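Local coordinates for endo-alpha-(1->5)-L-arabinanase (Bacillus licheniformis, PDB 6B7K), which probably cuts alpha-1,5-linked arabinan chains internally as a calcium-containing glycoside hydrolase of family 43, at residues A[278-281]-A[282-285]. Numbering follows the deposited sequence.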
# COMPACT_ATOMS: atom_id res chain seq x y z
N ALA A 278 -7.86 -19.44 -6.11
CA ALA A 278 -7.51 -20.79 -6.51
C ALA A 278 -8.56 -21.43 -7.41
O ALA A 278 -8.28 -22.44 -8.06
CB ALA A 278 -7.27 -21.67 -5.29
N LEU A 279 -9.77 -20.87 -7.45
CA LEU A 279 -10.83 -21.37 -8.31
C LEU A 279 -10.92 -20.60 -9.62
O LEU A 279 -11.94 -20.71 -10.33
CB LEU A 279 -12.17 -21.31 -7.57
CG LEU A 279 -12.33 -22.26 -6.38
CD1 LEU A 279 -13.72 -22.15 -5.77
CD2 LEU A 279 -12.04 -23.69 -6.79
N ASP A 280 -9.89 -19.85 -9.98
CA ASP A 280 -9.90 -19.08 -11.22
C ASP A 280 -8.48 -18.86 -11.72
O ASP A 280 -8.10 -17.76 -12.12
CB ASP A 280 -10.64 -17.75 -11.02
CG ASP A 280 -11.11 -17.15 -12.33
OD1 ASP A 280 -11.66 -17.90 -13.15
OD2 ASP A 280 -10.94 -15.93 -12.52
N ASN A 281 -7.67 -19.92 -11.70
CA ASN A 281 -6.30 -19.91 -12.22
C ASN A 281 -5.40 -18.91 -11.51
O ASN A 281 -4.37 -18.50 -12.06
CB ASN A 281 -6.28 -19.65 -13.74
CG ASN A 281 -7.01 -20.72 -14.53
OD1 ASN A 281 -7.85 -21.44 -13.99
ND2 ASN A 281 -6.70 -20.82 -15.81
N GLY A 282 -5.77 -18.48 -10.31
CA GLY A 282 -4.88 -17.66 -9.51
C GLY A 282 -4.83 -16.20 -9.85
O GLY A 282 -3.87 -15.52 -9.47
N VAL A 283 -5.83 -15.68 -10.56
CA VAL A 283 -5.87 -14.25 -10.82
C VAL A 283 -6.23 -13.52 -9.54
O VAL A 283 -7.11 -13.94 -8.78
CB VAL A 283 -6.87 -13.96 -11.96
CG1 VAL A 283 -8.16 -14.69 -11.73
CG2 VAL A 283 -7.11 -12.47 -12.09
N SER A 284 -5.52 -12.42 -9.27
CA SER A 284 -5.71 -11.68 -8.03
C SER A 284 -7.03 -10.92 -8.05
O SER A 284 -7.30 -10.15 -8.97
CB SER A 284 -4.54 -10.72 -7.81
OG SER A 284 -4.39 -9.85 -8.91
N LYS A 285 -7.84 -11.15 -7.02
CA LYS A 285 -9.13 -10.49 -6.86
C LYS A 285 -9.06 -9.51 -5.69
O LYS A 285 -8.05 -9.40 -4.99
CB LYS A 285 -10.24 -11.52 -6.64
CG LYS A 285 -10.27 -12.63 -7.67
CD LYS A 285 -10.59 -12.09 -9.04
CE LYS A 285 -10.79 -13.21 -10.04
NZ LYS A 285 -11.29 -12.71 -11.35
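Asp280 and Lys285 meet across the mouth of a tight turn, joined by a long, weak salt bridge: OD2 of Asp280 lies 3.4 Å from NZ of Lys285. The two side chains run roughly at right angles, the carboxylate reaching over from one arm of the turn while the lysine comes back from the other. Lys285 bends once, at chi2 (-65°), and is extended from there on, which carries its ammonium group back toward the aspartate. On the other side, chi1 of Asp280 (-160°) sets the carboxylate opposite its own backbone N and swings OD2 toward the second arm. Only OD2 comes close to the ammonium group, and because Asp280 is exposed, water probably weakens the attraction.

Val283 slants across the aspartate side chain. Its CG1 branch is the one that touches, facing both OD2 and O of Asp280.

The backbone beneath is a type I' beta turn from Asp280 to Val283. Asn281 and Gly282 occupy its two corners, both with positive phi, a conformation that suits glycine particularly well. Closing it is a weak hydrogen bond, 3.5 Å from Val283 N to Asp280 O but nearly straight.

The turn belongs to the loop joining strands 270-277 and 284-293, antiparallel neighbours in one four-stranded sheet of the GH43 beta-propeller. Lys285 also packs on Asp277 and on Trp257 of strand 257-266, while Val283 rests on Phe20, at the surface and away from the calcium site.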